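Local coordinates for protein histidine--tRNA ligase (Staphylococcus aureus, PDB 1QE0) that catalyses the ATP-dependent attachment of L-histidine to tRNA(His), working as a homodimeric class II aminoacyl-tRNA synthetase, at residues Y33-I38 and D140-A145; H158-I163 and M270-N275. All blocks are in the same frame, centred on the assembly; numbering follows the deposited sequence.

Contact 1: Y33-I38 and D140-A145; sequences YNYKEI and DAEVLA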
# COMPACT_ATOMS: atom_id res chain seq x y z
N TYR A 33 13.39 -6.93 7.16
CA TYR A 33 13.71 -8.19 6.50
C TYR A 33 14.39 -7.96 5.18
O TYR A 33 14.89 -8.90 4.57
CB TYR A 33 12.44 -8.99 6.26
CG TYR A 33 11.85 -9.50 7.54
CD1 TYR A 33 12.12 -10.81 7.95
CD2 TYR A 33 11.09 -8.67 8.38
CE1 TYR A 33 11.67 -11.28 9.18
CE2 TYR A 33 10.63 -9.12 9.62
CZ TYR A 33 10.94 -10.43 10.01
OH TYR A 33 10.64 -10.87 11.27
N ASN A 34 14.31 -6.72 4.70
CA ASN A 34 14.96 -6.34 3.46
C ASN A 34 14.28 -6.82 2.17
O ASN A 34 14.96 -7.15 1.18
CB ASN A 34 16.42 -6.77 3.51
CG ASN A 34 17.22 -6.20 2.38
OD1 ASN A 34 17.04 -5.05 2.01
ND2 ASN A 34 18.12 -7.00 1.82
N TYR A 35 12.94 -6.89 2.19
CA TYR A 35 12.18 -7.27 1.00
C TYR A 35 11.78 -5.95 0.37
O TYR A 35 11.44 -5.00 1.09
CB TYR A 35 10.96 -8.06 1.36
CG TYR A 35 11.27 -9.48 1.64
CD1 TYR A 35 10.83 -10.50 0.81
CD2 TYR A 35 12.03 -9.82 2.73
CE1 TYR A 35 11.15 -11.84 1.06
CE2 TYR A 35 12.36 -11.17 2.99
CZ TYR A 35 11.91 -12.16 2.15
OH TYR A 35 12.27 -13.47 2.39
N LYS A 36 11.84 -5.87 -0.96
CA LYS A 36 11.51 -4.66 -1.70
C LYS A 36 10.16 -4.75 -2.42
O LYS A 36 9.82 -5.80 -2.94
CB LYS A 36 12.63 -4.39 -2.69
CG LYS A 36 14.03 -4.62 -2.14
CD LYS A 36 14.46 -3.65 -1.04
CE LYS A 36 15.94 -3.83 -0.70
NZ LYS A 36 16.38 -2.98 0.46
N GLU A 37 9.42 -3.64 -2.47
CA GLU A 37 8.09 -3.63 -3.08
C GLU A 37 8.05 -3.54 -4.58
O GLU A 37 8.76 -2.74 -5.16
CB GLU A 37 7.24 -2.50 -2.53
CG GLU A 37 5.79 -2.65 -2.97
CD GLU A 37 4.91 -1.46 -2.63
OE1 GLU A 37 5.41 -0.33 -2.48
OE2 GLU A 37 3.69 -1.66 -2.56
N ILE A 38 7.20 -4.33 -5.20
CA ILE A 38 7.06 -4.30 -6.64
C ILE A 38 5.56 -4.14 -6.86
O ILE A 38 4.76 -4.62 -6.05
CB ILE A 38 7.61 -5.60 -7.28
CG1 ILE A 38 7.54 -5.56 -8.81
CG2 ILE A 38 6.83 -6.82 -6.77
CD1 ILE A 38 8.00 -6.86 -9.44
N ASP A 140 14.05 -20.27 4.38
CA ASP A 140 12.75 -20.77 4.78
C ASP A 140 12.48 -20.26 6.17
O ASP A 140 11.44 -19.63 6.41
CB ASP A 140 12.78 -22.29 4.82
CG ASP A 140 12.69 -22.90 3.46
OD1 ASP A 140 11.91 -23.85 3.30
OD2 ASP A 140 13.39 -22.44 2.53
N ALA A 141 13.40 -20.51 7.09
CA ALA A 141 13.23 -20.04 8.46
C ALA A 141 12.94 -18.53 8.46
O ALA A 141 12.01 -18.10 9.14
CB ALA A 141 14.44 -20.37 9.32
N GLU A 142 13.66 -17.76 7.65
CA GLU A 142 13.44 -16.31 7.61
C GLU A 142 12.02 -15.95 7.21
O GLU A 142 11.44 -15.01 7.79
CB GLU A 142 14.40 -15.61 6.65
CG GLU A 142 14.11 -14.13 6.50
CD GLU A 142 14.91 -13.51 5.38
OE1 GLU A 142 14.38 -13.48 4.25
OE2 GLU A 142 16.05 -13.06 5.63
N VAL A 143 11.45 -16.66 6.22
CA VAL A 143 10.10 -16.35 5.82
C VAL A 143 9.10 -16.84 6.82
O VAL A 143 8.04 -16.23 6.96
CB VAL A 143 9.71 -16.78 4.42
CG1 VAL A 143 10.90 -16.77 3.47
CG2 VAL A 143 8.97 -18.05 4.43
N LEU A 144 9.42 -17.91 7.57
CA LEU A 144 8.48 -18.44 8.58
C LEU A 144 8.48 -17.59 9.83
O LEU A 144 7.45 -17.38 10.44
CB LEU A 144 8.78 -19.88 8.98
CG LEU A 144 8.54 -20.90 7.88
CD1 LEU A 144 9.13 -22.21 8.35
CD2 LEU A 144 7.09 -21.03 7.54
N ALA A 145 9.65 -17.12 10.22
CA ALA A 145 9.78 -16.26 11.37
C ALA A 145 9.02 -14.95 11.04
O ALA A 145 8.37 -14.35 11.91
CB ALA A 145 11.22 -15.97 11.62

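Contact 2: H158-I163 and M270-N275; sequences HLKLVI and MMDNPN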
# COMPACT_ATOMS: atom_id res chain seq x y z
N HIS A 158 -3.86 -16.08 19.19
CA HIS A 158 -4.13 -17.51 19.19
C HIS A 158 -3.75 -18.15 17.87
O HIS A 158 -4.52 -18.88 17.23
CB HIS A 158 -5.57 -17.80 19.67
CG HIS A 158 -5.78 -17.52 21.13
ND1 HIS A 158 -4.74 -17.25 22.00
CD2 HIS A 158 -6.90 -17.50 21.89
CE1 HIS A 158 -5.20 -17.08 23.23
NE2 HIS A 158 -6.51 -17.23 23.18
N LEU A 159 -2.53 -17.80 17.46
CA LEU A 159 -1.92 -18.26 16.21
C LEU A 159 -1.40 -19.67 16.35
O LEU A 159 -1.08 -20.11 17.45
CB LEU A 159 -0.77 -17.32 15.80
CG LEU A 159 -1.11 -16.06 15.02
CD1 LEU A 159 -2.61 -16.00 14.79
CD2 LEU A 159 -0.59 -14.85 15.77
N LYS A 160 -1.23 -20.34 15.23
CA LYS A 160 -0.78 -21.72 15.23
C LYS A 160 -0.21 -22.03 13.85
O LYS A 160 -0.94 -22.11 12.86
CB LYS A 160 -1.99 -22.58 15.63
CG LYS A 160 -2.26 -23.88 14.94
CD LYS A 160 -3.76 -24.14 15.11
CE LYS A 160 -4.12 -25.28 16.05
NZ LYS A 160 -3.90 -25.04 17.51
N LEU A 161 1.12 -22.06 13.80
CA LEU A 161 1.88 -22.32 12.58
C LEU A 161 1.93 -23.82 12.31
O LEU A 161 2.32 -24.59 13.17
CB LEU A 161 3.30 -21.71 12.69
CG LEU A 161 4.43 -21.79 11.65
CD1 LEU A 161 4.03 -22.62 10.47
CD2 LEU A 161 4.82 -20.41 11.18
N VAL A 162 1.56 -24.20 11.11
CA VAL A 162 1.51 -25.58 10.69
C VAL A 162 2.39 -25.73 9.45
O VAL A 162 2.19 -25.03 8.46
CB VAL A 162 0.08 -25.94 10.37
CG1 VAL A 162 -0.02 -27.36 9.92
CG2 VAL A 162 -0.80 -25.69 11.57
N ILE A 163 3.35 -26.65 9.52
CA ILE A 163 4.29 -26.90 8.42
C ILE A 163 4.32 -28.36 7.99
O ILE A 163 3.80 -29.22 8.68
CB ILE A 163 5.72 -26.52 8.82
CG1 ILE A 163 6.20 -27.43 9.93
CG2 ILE A 163 5.78 -25.09 9.34
CD1 ILE A 163 7.61 -27.13 10.35
N MET A 270 -2.39 -20.36 11.38
CA MET A 270 -3.80 -20.39 11.69
C MET A 270 -4.19 -19.76 13.01
O MET A 270 -3.36 -19.57 13.91
CB MET A 270 -4.42 -21.78 11.48
CG MET A 270 -3.46 -22.87 11.05
SD MET A 270 -4.33 -24.23 10.27
CE MET A 270 -4.95 -23.41 8.85
N MET A 271 -5.43 -19.29 13.00
CA MET A 271 -6.06 -18.60 14.09
C MET A 271 -7.13 -19.47 14.66
O MET A 271 -8.01 -19.99 13.94
CB MET A 271 -6.68 -17.30 13.55
CG MET A 271 -7.86 -16.68 14.32
SD MET A 271 -7.40 -15.34 15.46
CE MET A 271 -5.84 -14.85 14.83
N ASP A 272 -7.01 -19.69 15.95
CA ASP A 272 -7.97 -20.46 16.69
C ASP A 272 -8.93 -19.39 17.21
O ASP A 272 -8.53 -18.56 18.04
CB ASP A 272 -7.31 -21.17 17.88
CG ASP A 272 -6.38 -22.30 17.48
OD1 ASP A 272 -5.28 -22.39 18.07
OD2 ASP A 272 -6.77 -23.09 16.59
N ASN A 273 -10.13 -19.33 16.65
CA ASN A 273 -11.10 -18.36 17.12
C ASN A 273 -12.52 -18.87 16.96
O ASN A 273 -13.04 -18.93 15.85
CB ASN A 273 -10.92 -17.00 16.44
CG ASN A 273 -11.59 -15.89 17.22
OD1 ASN A 273 -12.83 -15.83 17.30
ND2 ASN A 273 -10.78 -15.00 17.83
N PRO A 274 -13.19 -19.19 18.09
CA PRO A 274 -14.56 -19.70 18.24
C PRO A 274 -15.67 -18.98 17.46
O PRO A 274 -16.68 -19.60 17.11
CB PRO A 274 -14.78 -19.64 19.76
CG PRO A 274 -13.91 -18.51 20.18
CD PRO A 274 -12.65 -18.83 19.41
N ASN A 275 -15.48 -17.69 17.18
CA ASN A 275 -16.49 -16.96 16.43
C ASN A 275 -16.27 -17.12 14.94
O ASN A 275 -16.71 -16.29 14.14
CB ASN A 275 -16.46 -15.49 16.82
CG ASN A 275 -16.56 -15.29 18.32
OD1 ASN A 275 -17.24 -16.06 19.02
ND2 ASN A 275 -15.88 -14.27 18.83

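Contact 1: Y33-I38 and D140-A145
Tyr35 sends its phenol across to helix 137-153, where OH donates a hydrogen bond to Glu142 OE1 at 2.8 Å. The carboxylate oxygen lies at the edge of the ring, near its plane, and is met nearly along its C-O axis; ring and carboxylate planes stand 69° apart. Glu142 makes this reach with CG anti to its backbone N (chi1 175°) and the chain extended beyond, a length that suits a residue whose backbone stays on the helix. Val143 adds an apolar neighbour, its CG1 lying 3.7 Å from Tyr35 OH.

Tyr33, the last residue of helix 13-33, lies alongside the same glutamate, the two side chains pointing opposite ways, with CD1 4.1 Å from Glu142 CG. Its ring plane is nearly perpendicular to the carboxylate, and its hydroxyl hydrogen-bonds His149, further along the same helix as Glu142. Between the two tyrosines the chain turns at Asn34, the C-prime residue of a Schellman motif; its positive phi of 76° is one that asparagine tolerates well.

The other oxygen, Glu142 OE2, forms salt bridges with Lys103 and with Arg353 of the second subunit and a hydrogen bond with Tyr363 of that subunit. With a tyrosine hydroxyl on OE1 and two cations and a second tyrosine hydroxyl on OE2, this buried carboxylate probably stays ionised, and it links the helix to the dimer interface.

Contact 2: H158-I163 and M270-N275
An antiparallel strand pair in the large mixed sheet of the synthetase's catalytic domain joins His158-Ile163 to Met270-Asn275. Lys160 and Met270 form a hydrogen-bonded pair: Met270 N donates to Lys160 O at 2.7 Å, while the return bond from Lys160 N to Met270 O is weak, bent to 117° at the hydrogen. One step along, Leu159 and Met271 make a non-hydrogen-bonded pair, and beyond it Asp272 N bonds His158 O at 2.9 Å, much straighter at 169°.

Side chains alternate between the two faces. On that of Leu159 and Met271, leucine CD1 meets methionine CE at 3.4 Å, the two side chains meeting at a slant. Bends at chi2 and chi3 curl the Met271 thioether so that its methyl end does the touching, a flexibility that suits methionine to packing beside leucine; Leu283 of strand 280-290 adjoins both.

On the face of Lys160 and Met270, Val162 CG2 lies 3.9 Å from Met270 CG and nearly as close to the sulfur. Lys160 bends at chi3 and chi4, the Lys160 and Asp272 side chains meeting at about a right angle, and NZ forms a salt bridge with OD1 at 3.0 Å on the syn lone pair. The aliphatic CD and CE pass beside OD2, and the long lysine does two jobs at a partly exposed position near the strand end: its CG packs against Met270 CG while its amine pairs with the aspartate.

Past Asp272 the strand gives way to an Asx turn, Asn273 OD1 accepting from Asn275 N, while Asn273 ND2 is held by Glu320. Alternating hydrogen-bonded and non-hydrogen-bonded pairs, with a cross-strand salt bridge near the strand end, make this an antiparallel ladder in the mostly antiparallel sheet on which class II synthetases build their catalytic domain.

Overall arrangement
From the N terminus, contact 1 opens at the end of helix 13-33, just before strand 36-37; it closes about a hundred residues later on helix 137-153, after strands 102-111 and 123-132 have been laid down. Strand 159-165 follows that helix directly and opens contact 2, which closes at the end of strand 265-272. The two loops are therefore in series, neither nested nor crossed. Their centres lie about 21 Å apart, yet they touch where Leu144 O approaches Leu161 CD2. Contact 1 ties helix 137-153 to the turn between helix 13-33 and strand 36-37, beside the subunit interface; contact 2 joins two strands of the same mixed sheet.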